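Local coordinates for poly-beta-hydroxybuterate polymerase (Cupriavidus necator, PDB 5T6O), which forms the catalytic domain of a class I polyhydroxybutyrate synthase, an alpha/beta-hydrolase-fold enzyme that builds its polyester without a template, at residues Y50-L53 with D54-P57; T216-F220 with D221-W225; G307-A310 with G311-P315. The protein carries 1 engineered substitution. All coordinates share one frame; numbering follows the deposited sequence.

Interaction 1: Y50-L53 with D54-P57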
ATOM      1  N   TYR A  50     -20.569  -5.334 -25.441  1.00 22.71           N
ATOM      2  CA  TYR A  50     -19.538  -4.625 -26.201  1.00 26.43           C
ATOM      3  C   TYR A  50     -19.691  -3.113 -26.166  1.00 26.47           C
ATOM      4  O   TYR A  50     -18.702  -2.402 -26.387  1.00 25.82           O
ATOM      5  CB  TYR A  50     -19.544  -5.078 -27.664  1.00 26.54           C
ATOM      6  CG  TYR A  50     -20.614  -4.448 -28.536  1.00 26.30           C
ATOM      7  CD1 TYR A  50     -20.428  -3.188 -29.119  1.00 25.56           C
ATOM      8  CD2 TYR A  50     -21.800  -5.122 -28.802  1.00 27.15           C
ATOM      9  CE1 TYR A  50     -21.403  -2.618 -29.905  1.00 25.67           C
ATOM     10  CE2 TYR A  50     -22.775  -4.563 -29.598  1.00 27.65           C
ATOM     11  CZ  TYR A  50     -22.566  -3.310 -30.151  1.00 24.67           C
ATOM     12  OH  TYR A  50     -23.538  -2.764 -30.948  1.00 26.26           O
ATOM     13  N   TYR A  51     -20.901  -2.606 -25.934  1.00 25.27           N
ATOM     14  CA  TYR A  51     -21.200  -1.226 -26.288  1.00 23.80           C
ATOM     15  C   TYR A  51     -20.606  -0.212 -25.320  1.00 22.37           C
ATOM     16  O   TYR A  51     -20.802   0.993 -25.522  1.00 23.96           O
ATOM     17  CB  TYR A  51     -22.713  -1.029 -26.421  1.00 23.10           C
ATOM     18  CG  TYR A  51     -23.529  -1.273 -25.174  1.00 24.57           C
ATOM     19  CD1 TYR A  51     -23.718  -0.257 -24.236  1.00 25.73           C
ATOM     20  CD2 TYR A  51     -24.182  -2.485 -24.972  1.00 21.86           C
ATOM     21  CE1 TYR A  51     -24.480  -0.462 -23.109  1.00 24.61           C
ATOM     22  CE2 TYR A  51     -24.965  -2.695 -23.835  1.00 21.37           C
ATOM     23  CZ  TYR A  51     -25.105  -1.682 -22.914  1.00 25.10           C
ATOM     24  OH  TYR A  51     -25.865  -1.876 -21.784  1.00 27.25           O
ATOM     25  N   ILE A  52     -19.860  -0.655 -24.300  1.00 22.67           N
ATOM     26  CA  ILE A  52     -18.967   0.287 -23.629  1.00 21.65           C
ATOM     27  C   ILE A  52     -18.048   0.948 -24.655  1.00 24.50           C
ATOM     28  O   ILE A  52     -17.624   2.095 -24.471  1.00 25.26           O
ATOM     29  CB  ILE A  52     -18.159  -0.418 -22.508  1.00 25.36           C
ATOM     30  CG1 ILE A  52     -17.399   0.608 -21.650  1.00 26.65           C
ATOM     31  CG2 ILE A  52     -17.174  -1.443 -23.097  1.00 24.85           C
ATOM     32  CD1 ILE A  52     -18.274   1.683 -21.052  1.00 24.21           C
ATOM     33  N   LEU A  53     -17.770   0.263 -25.767  1.00 22.89           N
ATOM     34  CA  LEU A  53     -16.934   0.801 -26.839  1.00 22.72           C
ATOM     35  C   LEU A  53     -17.717   1.612 -27.860  1.00 23.61           C
ATOM     36  O   LEU A  53     -17.102   2.206 -28.747  1.00 23.25           O
ATOM     37  CB  LEU A  53     -16.212  -0.335 -27.570  1.00 24.74           C
ATOM     38  CG  LEU A  53     -15.299  -1.183 -26.685  1.00 28.07           C
ATOM     39  CD1 LEU A  53     -14.635  -2.258 -27.501  1.00 29.62           C
ATOM     40  CD2 LEU A  53     -14.255  -0.279 -26.024  1.00 26.69           C
ATOM     41  N   ASP A  54     -19.047   1.632 -27.774  1.00 22.87           N
ATOM     42  CA  ASP A  54     -19.888   2.439 -28.671  1.00 22.44           C
ATOM     43  C   ASP A  54     -21.037   3.006 -27.841  1.00 27.10           C
ATOM     44  O   ASP A  54     -22.208   2.793 -28.122  1.00 26.79           O
ATOM     45  CB  ASP A  54     -20.408   1.606 -29.846  1.00 22.46           C
ATOM     46  CG  ASP A  54     -21.277   2.423 -30.813  1.00 28.84           C
ATOM     47  OD1 ASP A  54     -21.031   3.634 -30.950  1.00 26.87           O
ATOM     48  OD2 ASP A  54     -22.210   1.855 -31.428  1.00 27.14           O
ATOM     49  N   LEU A  55     -20.690   3.716 -26.764  1.00 24.39           N
ATOM     50  CA  LEU A  55     -21.673   4.009 -25.726  1.00 27.55           C
ATOM     51  C   LEU A  55     -22.689   5.037 -26.210  1.00 33.88           C
ATOM     52  O   LEU A  55     -23.740   4.668 -26.737  1.00 38.33           O
ATOM     53  CB  LEU A  55     -20.955   4.463 -24.442  1.00 25.15           C
ATOM     54  CG  LEU A  55     -21.811   4.528 -23.173  1.00 29.36           C
ATOM     55  CD1 LEU A  55     -22.593   3.229 -22.933  1.00 29.63           C
ATOM     56  CD2 LEU A  55     -20.939   4.859 -21.958  1.00 30.66           C
ATOM     57  N   GLN A  56     -22.403   6.311 -26.067  1.00 36.02           N
ATOM     58  CA  GLN A  56     -23.211   7.306 -26.750  1.00 32.53           C
ATOM     59  C   GLN A  56     -22.393   7.930 -27.875  1.00 34.46           C
ATOM     60  O   GLN A  56     -21.172   7.748 -27.932  1.00 32.19           O
ATOM     61  CB  GLN A  56     -23.700   8.372 -25.762  1.00 37.65           C
ATOM     62  CG  GLN A  56     -24.539   7.780 -24.635  1.00 38.05           C
ATOM     63  CD  GLN A  56     -25.097   8.830 -23.709  1.00 36.62           C
ATOM     64  OE1 GLN A  56     -24.780   8.858 -22.523  1.00 45.66           O
ATOM     65  NE2 GLN A  56     -25.943   9.706 -24.247  1.00 39.26           N
ATOM     66  N   PRO A  57     -23.030   8.620 -28.826  1.00 33.53           N
ATOM     67  CA  PRO A  57     -22.263   9.121 -29.976  1.00 27.75           C
ATOM     68  C   PRO A  57     -21.048   9.960 -29.599  1.00 33.70           C
ATOM     69  O   PRO A  57     -19.980   9.785 -30.199  1.00 33.97           O
ATOM     70  CB  PRO A  57     -23.307   9.937 -30.745  1.00 30.87           C
ATOM     71  CG  PRO A  57     -24.568   9.177 -30.503  1.00 32.13           C
ATOM     72  CD  PRO A  57     -24.484   8.724 -29.059  1.00 35.52           C
TER
HETATM   73  O   HOH W   1     -22.858  -0.627 -32.253  1.00 25.68           O
HETATM   74  O   HOH W   2     -17.809   4.221 -26.276  1.00 27.23           O
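Tyr51 and Leu55 meet across a tight local turn, a 3-10 turn that includes residues 50-53, buried in the alpha/beta hydrolase fold between strand 40-43 and helix 61-67. Two backbone bonds draw the turn together: Leu53 N gives its hydrogen to Tyr50 O at 2.9 Å, and Asp54 N reaches Tyr51 O, also at 2.9 Å but with a bent N-H...O angle of 148° that makes it weak. The apolar contact is made at the rim of the Tyr51 ring, where Leu55 CD1 lies in the ring plane, 3.9 Å from Tyr51 CD1. Tyr51 brings that edge round because its CG sits between the backbone N and the carbonyl carbon (chi1 62°). The other branch of the leucine, CD2, packs more loosely on Ile52 CD1 at 4.2 Å. At the ring's far end Tyr51 OH bonds to Asp228 OD2, while Trp225 of helix 220-227 meets the ring edge-to-face. Asp54 turns its carboxylate back toward the first residue of the turn, and a water at the edge of the Tyr50 ring joins the two, 2.6 Å from Tyr50 OH and donating to Asp54 OD2 at 2.7 Å. The other oxygen, OD1, is hydrogen-bonded to Thr12 OG1 and Ser60 OG, so this buried carboxylate has polar partners at both oxygens, consistent with its being charged. A second water bridges two backbone groups of the turn: it donates to Ile52 O at 2.8 Å and accepts from Leu55 N at 3.0 Å.

Interaction 2: T216-F220 with D221-W225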
ATOM      1  N   THR A 216     -22.336   9.557  -5.265  1.00 27.27           N
ATOM      2  CA  THR A 216     -21.121   9.659  -6.055  1.00 25.71           C
ATOM      3  C   THR A 216     -21.473  10.232  -7.418  1.00 30.58           C
ATOM      4  O   THR A 216     -22.637  10.198  -7.834  1.00 26.74           O
ATOM      5  CB  THR A 216     -20.441   8.300  -6.279  1.00 27.28           C
ATOM      6  OG1 THR A 216     -21.155   7.591  -7.303  1.00 26.19           O
ATOM      7  CG2 THR A 216     -20.371   7.473  -4.981  1.00 31.41           C
ATOM      8  N   PRO A 217     -20.467  10.730  -8.161  1.00 28.12           N
ATOM      9  CA  PRO A 217     -20.710  11.132  -9.553  1.00 25.75           C
ATOM     10  C   PRO A 217     -20.492  10.016 -10.569  1.00 31.86           C
ATOM     11  O   PRO A 217     -20.256  10.315 -11.743  1.00 29.82           O
ATOM     12  CB  PRO A 217     -19.691  12.260  -9.763  1.00 31.27           C
ATOM     13  CG  PRO A 217     -18.533  11.838  -8.908  1.00 34.77           C
ATOM     14  CD  PRO A 217     -19.163  11.223  -7.665  1.00 30.50           C
ATOM     15  N   VAL A 218     -20.543   8.748 -10.163  1.00 24.97           N
ATOM     16  CA  VAL A 218     -20.403   7.697 -11.179  1.00 23.01           C
ATOM     17  C   VAL A 218     -21.487   7.896 -12.237  1.00 24.76           C
ATOM     18  O   VAL A 218     -22.666   8.097 -11.886  1.00 27.56           O
ATOM     19  CB  VAL A 218     -20.496   6.302 -10.534  1.00 26.71           C
ATOM     20  CG1 VAL A 218     -20.469   5.211 -11.600  1.00 27.80           C
ATOM     21  CG2 VAL A 218     -19.349   6.107  -9.518  1.00 26.54           C
ATOM     22  N   PRO A 219     -21.153   7.917 -13.527  1.00 25.97           N
ATOM     23  CA  PRO A 219     -22.146   8.317 -14.533  1.00 28.64           C
ATOM     24  C   PRO A 219     -23.206   7.248 -14.740  1.00 30.16           C
ATOM     25  O   PRO A 219     -22.945   6.048 -14.636  1.00 27.00           O
ATOM     26  CB  PRO A 219     -21.307   8.510 -15.807  1.00 31.06           C
ATOM     27  CG  PRO A 219     -19.903   8.642 -15.341  1.00 28.20           C
ATOM     28  CD  PRO A 219     -19.813   7.771 -14.117  1.00 27.65           C
ATOM     29  N   PHE A 220     -24.412   7.698 -15.084  1.00 24.43           N
ATOM     30  CA  PHE A 220     -25.529   6.767 -15.219  1.00 29.12           C
ATOM     31  C   PHE A 220     -25.376   5.847 -16.431  1.00 28.79           C
ATOM     32  O   PHE A 220     -25.837   4.696 -16.394  1.00 26.39           O
ATOM     33  CB  PHE A 220     -26.851   7.540 -15.282  1.00 34.43           C
ATOM     34  CG  PHE A 220     -27.345   8.020 -13.924  1.00 40.56           C
ATOM     35  CD1 PHE A 220     -26.448   8.322 -12.907  1.00 45.44           C
ATOM     36  CD2 PHE A 220     -28.692   8.135 -13.663  1.00 43.83           C
ATOM     37  CE1 PHE A 220     -26.888   8.757 -11.667  1.00 41.74           C
ATOM     38  CE2 PHE A 220     -29.140   8.566 -12.421  1.00 48.22           C
ATOM     39  CZ  PHE A 220     -28.232   8.874 -11.421  1.00 39.63           C
ATOM     40  N   ASP A 221     -24.736   6.304 -17.509  1.00 28.70           N
ATOM     41  CA  ASP A 221     -24.604   5.383 -18.635  1.00 29.55           C
ATOM     42  C   ASP A 221     -23.593   4.286 -18.330  1.00 29.54           C
ATOM     43  O   ASP A 221     -23.772   3.142 -18.773  1.00 25.17           O
ATOM     44  CB  ASP A 221     -24.267   6.124 -19.941  1.00 32.47           C
ATOM     45  CG  ASP A 221     -23.020   7.001 -19.856  1.00 32.80           C
ATOM     46  OD1 ASP A 221     -22.318   7.013 -18.828  1.00 30.93           O
ATOM     47  OD2 ASP A 221     -22.729   7.683 -20.864  1.00 31.82           O
ATOM     48  N   LEU A 222     -22.557   4.592 -17.544  1.00 25.26           N
ATOM     49  CA  LEU A 222     -21.681   3.534 -17.050  1.00 26.07           C
ATOM     50  C   LEU A 222     -22.466   2.536 -16.211  1.00 27.82           C
ATOM     51  O   LEU A 222     -22.319   1.323 -16.375  1.00 25.86           O
ATOM     52  CB  LEU A 222     -20.522   4.129 -16.243  1.00 24.70           C
ATOM     53  CG  LEU A 222     -19.426   3.196 -15.712  1.00 24.96           C
ATOM     54  CD1 LEU A 222     -18.180   4.020 -15.426  1.00 28.37           C
ATOM     55  CD2 LEU A 222     -19.856   2.498 -14.438  1.00 29.01           C
ATOM     56  N   LEU A 223     -23.293   3.030 -15.288  1.00 25.57           N
ATOM     57  CA  LEU A 223     -24.043   2.122 -14.424  1.00 26.43           C
ATOM     58  C   LEU A 223     -25.035   1.287 -15.233  1.00 29.14           C
ATOM     59  O   LEU A 223     -25.250   0.104 -14.942  1.00 26.92           O
ATOM     60  CB  LEU A 223     -24.755   2.917 -13.330  1.00 29.65           C
ATOM     61  CG  LEU A 223     -23.813   3.622 -12.333  1.00 30.98           C
ATOM     62  CD1 LEU A 223     -24.604   4.456 -11.335  1.00 37.67           C
ATOM     63  CD2 LEU A 223     -22.981   2.597 -11.623  1.00 28.33           C
ATOM     64  N   PHE A 224     -25.639   1.881 -16.258  1.00 24.71           N
ATOM     65  CA  PHE A 224     -26.528   1.115 -17.128  1.00 27.45           C
ATOM     66  C   PHE A 224     -25.782  -0.019 -17.816  1.00 24.08           C
ATOM     67  O   PHE A 224     -26.236  -1.173 -17.808  1.00 25.52           O
ATOM     68  CB  PHE A 224     -27.176   2.036 -18.163  1.00 28.42           C
ATOM     69  CG  PHE A 224     -27.891   1.299 -19.259  1.00 28.45           C
ATOM     70  CD1 PHE A 224     -29.152   0.755 -19.039  1.00 32.67           C
ATOM     71  CD2 PHE A 224     -27.308   1.155 -20.513  1.00 28.73           C
ATOM     72  CE1 PHE A 224     -29.811   0.074 -20.040  1.00 30.12           C
ATOM     73  CE2 PHE A 224     -27.972   0.471 -21.523  1.00 28.50           C
ATOM     74  CZ  PHE A 224     -29.230  -0.059 -21.284  1.00 29.91           C
ATOM     75  N   TRP A 225     -24.628   0.291 -18.420  1.00 25.62           N
ATOM     76  CA  TRP A 225     -23.812  -0.739 -19.057  1.00 27.41           C
ATOM     77  C   TRP A 225     -23.398  -1.809 -18.057  1.00 23.77           C
ATOM     78  O   TRP A 225     -23.542  -3.008 -18.315  1.00 26.44           O
ATOM     79  CB  TRP A 225     -22.573  -0.108 -19.691  1.00 24.31           C
ATOM     80  CG  TRP A 225     -21.545  -1.115 -20.092  1.00 24.40           C
ATOM     81  CD1 TRP A 225     -21.617  -1.986 -21.157  1.00 23.43           C
ATOM     82  CD2 TRP A 225     -20.293  -1.377 -19.441  1.00 25.05           C
ATOM     83  NE1 TRP A 225     -20.489  -2.776 -21.188  1.00 21.95           N
ATOM     84  CE2 TRP A 225     -19.658  -2.413 -20.160  1.00 21.96           C
ATOM     85  CE3 TRP A 225     -19.640  -0.827 -18.318  1.00 26.82           C
ATOM     86  CZ2 TRP A 225     -18.397  -2.902 -19.813  1.00 21.12           C
ATOM     87  CZ3 TRP A 225     -18.394  -1.326 -17.961  1.00 23.18           C
ATOM     88  CH2 TRP A 225     -17.782  -2.351 -18.712  1.00 25.87           C
TER
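Leu223 folds back onto Val218 and Pro219, which lead into its own helix. Its CB lies near two carbonyl oxygens of the first turn, 3.7 Å from Phe220 O and slightly farther from Pro219 O. One atom on, CG comes to 3.5 Å from Pro219 O and also begins to meet Val218. There the chain forks: CD1 stays beside the carbonyls of Pro219 and Val218, whereas CD2 runs into the valine methyl, 3.6 Å from Val218 CG1, the two side chains crossing at about a right angle. With Leu223 CG opposite its own carbonyl carbon (Leu223 chi1 -65°), the leucine leans back toward the start of the helix. Val218 CB points to meet it there. The same Val218 CG1 also touches Leu222 CD2, at 4.0 Å. This is the N-terminal turn of helix 220-227 in the alpha/beta hydrolase fold, with Pro219 at the N-cap position. Leu223 N donates to Pro219 O at 3.1 Å in the carbonyl plane, with an N-H...O angle of 159°; Phe224 N follows to Phe220 O at 2.8 Å, tilted from that carbonyl's plane. Asp221 bends its carboxylate onto the opening turn, OD1 accepting a weak bond from Leu222 N and lying 3.5 Å from Pro219 CB. Ahead of the helix, Thr216 OG1 accepts from Val218 N at 3.1 Å, an ST turn. Lys213 makes a cation-pi contact with the Phe220 ring, and Phe161 and His166 of a neighbouring subunit pack on Val218 and Pro219.

Interaction 3: G307-A310 with G311-P315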
ATOM      1  N   GLY A 307      -9.837   6.457 -14.012  1.00 24.79           N
ATOM      2  CA  GLY A 307     -10.235   5.112 -13.636  1.00 22.00           C
ATOM      3  C   GLY A 307     -10.427   4.161 -14.810  1.00 25.30           C
ATOM      4  O   GLY A 307     -10.071   4.445 -15.955  1.00 25.02           O
ATOM      5  N   HIS A 308     -11.031   3.004 -14.495  1.00 26.29           N
ATOM      6  CA  HIS A 308     -11.169   1.908 -15.453  1.00 22.73           C
ATOM      7  C   HIS A 308     -11.871   2.358 -16.731  1.00 27.84           C
ATOM      8  O   HIS A 308     -11.356   2.162 -17.841  1.00 24.17           O
ATOM      9  CB  HIS A 308     -11.933   0.758 -14.779  1.00 23.62           C
ATOM     10  CG  HIS A 308     -12.118  -0.454 -15.642  1.00 24.53           C
ATOM     11  ND1 HIS A 308     -11.061  -1.172 -16.162  1.00 27.94           N
ATOM     12  CD2 HIS A 308     -13.244  -1.086 -16.057  1.00 26.71           C
ATOM     13  CE1 HIS A 308     -11.528  -2.190 -16.866  1.00 34.97           C
ATOM     14  NE2 HIS A 308     -12.850  -2.161 -16.818  1.00 26.69           N
ATOM     15  N   ILE A 309     -13.059   2.942 -16.605  1.00 22.26           N
ATOM     16  CA  ILE A 309     -13.787   3.381 -17.799  1.00 23.70           C
ATOM     17  C   ILE A 309     -13.489   4.837 -18.126  1.00 23.08           C
ATOM     18  O   ILE A 309     -13.287   5.184 -19.290  1.00 23.83           O
ATOM     19  CB  ILE A 309     -15.306   3.157 -17.634  1.00 24.73           C
ATOM     20  CG1 ILE A 309     -15.617   1.668 -17.465  1.00 24.75           C
ATOM     21  CG2 ILE A 309     -16.056   3.740 -18.843  1.00 23.21           C
ATOM     22  CD1 ILE A 309     -15.151   0.808 -18.631  1.00 26.16           C
ATOM     23  N   ALA A 310     -13.464   5.710 -17.116  1.00 24.12           N
ATOM     24  CA  ALA A 310     -13.186   7.123 -17.385  1.00 24.36           C
ATOM     25  C   ALA A 310     -11.875   7.300 -18.146  1.00 25.12           C
ATOM     26  O   ALA A 310     -11.766   8.173 -19.013  1.00 25.19           O
ATOM     27  CB  ALA A 310     -13.154   7.918 -16.077  1.00 23.26           C
ATOM     28  N   GLY A 311     -10.874   6.468 -17.852  1.00 23.86           N
ATOM     29  CA  GLY A 311      -9.587   6.634 -18.512  1.00 22.74           C
ATOM     30  C   GLY A 311      -9.600   6.177 -19.960  1.00 23.98           C
ATOM     31  O   GLY A 311      -9.005   6.821 -20.828  1.00 25.56           O
ATOM     32  N   VAL A 312     -10.260   5.048 -20.240  0.50 25.87           N
ATOM     33  CA  VAL A 312     -10.284   4.538 -21.606  0.50 26.38           C
ATOM     34  C   VAL A 312     -11.233   5.355 -22.466  0.50 28.84           C
ATOM     35  O   VAL A 312     -10.907   5.716 -23.602  0.50 27.09           O
ATOM     36  CB  VAL A 312     -10.650   3.039 -21.629  0.50 27.35           C
ATOM     37  CG1 VAL A 312      -9.612   2.252 -20.921  0.50 29.85           C
ATOM     38  CG2 VAL A 312     -12.006   2.772 -20.994  0.50 29.69           C
ATOM     39  N   ILE A 313     -12.414   5.666 -21.943  1.00 23.20           N
ATOM     40  CA  ILE A 313     -13.425   6.388 -22.719  1.00 23.45           C
ATOM     41  C   ILE A 313     -13.222   7.869 -22.433  1.00 26.70           C
ATOM     42  O   ILE A 313     -13.903   8.468 -21.589  1.00 29.62           O
ATOM     43  CB  ILE A 313     -14.851   5.914 -22.382  1.00 25.55           C
ATOM     44  CG1 ILE A 313     -14.982   4.398 -22.584  1.00 24.74           C
ATOM     45  CG2 ILE A 313     -15.898   6.696 -23.215  1.00 26.88           C
ATOM     46  CD1 ILE A 313     -14.469   3.871 -23.931  1.00 30.05           C
ATOM     47  N   ASN A 314     -12.252   8.477 -23.130  1.00 24.81           N
ATOM     48  CA  ASN A 314     -11.931   9.895 -22.963  1.00 23.89           C
ATOM     49  C   ASN A 314     -11.793  10.509 -24.349  1.00 25.20           C
ATOM     50  O   ASN A 314     -10.678  10.643 -24.869  1.00 27.26           O
ATOM     51  CB  ASN A 314     -10.649  10.085 -22.141  1.00 28.32           C
ATOM     52  CG  ASN A 314     -10.344  11.542 -21.885  1.00 34.07           C
ATOM     53  OD1 ASN A 314     -11.256  12.380 -21.870  1.00 31.63           O
ATOM     54  ND2 ASN A 314      -9.059  11.865 -21.703  1.00 27.50           N
ATOM     55  N   PRO A 315     -12.905  10.874 -24.985  1.00 28.15           N
ATOM     56  CA  PRO A 315     -12.845  11.363 -26.374  1.00 30.17           C
ATOM     57  C   PRO A 315     -12.108  12.687 -26.444  1.00 34.31           C
ATOM     58  O   PRO A 315     -12.277  13.545 -25.564  1.00 34.07           O
ATOM     59  CB  PRO A 315     -14.323  11.530 -26.771  1.00 28.87           C
ATOM     60  CG  PRO A 315     -15.116  10.846 -25.717  1.00 32.92           C
ATOM     61  CD  PRO A 315     -14.279  10.813 -24.465  1.00 26.55           C
TER
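The peptide planes of Gly307 and Ile309 receive their partners differently. Gly311 N approaches Gly307 O at 2.9 Å from above the carbonyl plane, 41° out of it, whereas Ile313 N comes to Ile309 O at 2.8 Å almost in line with the C=O bond, with a nearly straight N-H...O angle of 167°. These are i to i+4 bonds of the short, weakly bonded helix 308-312 of the alpha/beta hydrolase fold. One turn apart, the side chains of Ile309 and Ile313 run side by side in the same direction, with Ile309 CG2 3.9 Å from Ile313 CG1. Ile313 is also the centre of an inverse gamma turn, closed by a weak bond from Asn314 N to Val312 O at 3.1 Å. The CB of His308 points away from residues 311-315, and its ND1 bonds to Asp280 OD2, consistent with the histidine-aspartate pair of an alpha/beta hydrolase catalytic triad. Glu164 of a neighbouring subunit takes the amides of Ile309 and Ala310 on its two carboxylate oxygens; backbone N-H groups at the start of a helix would probably favour the charged form of that glutamate.

In the fold
The three contacts are in series along the chain yet pack together, their centres about 12 to 13 Å apart. Ile309 of interaction 3 is common to both neighbours: its CG2 lies 3.7 Å from Ile52 CD1 of interaction 1, and its CB is 3.7 Å from Leu222 CD1 of interaction 2. Trp225 touches both Ile52 and Ile309, so helix 220-227 packs against the 50-53 turn and helix 308-312 alike. Interaction 3 contributes His308, probably the histidine of the active site. Interactions 2 and 3 also face the same neighbouring subunit, whose Glu164 packs on Leu222 and on His308.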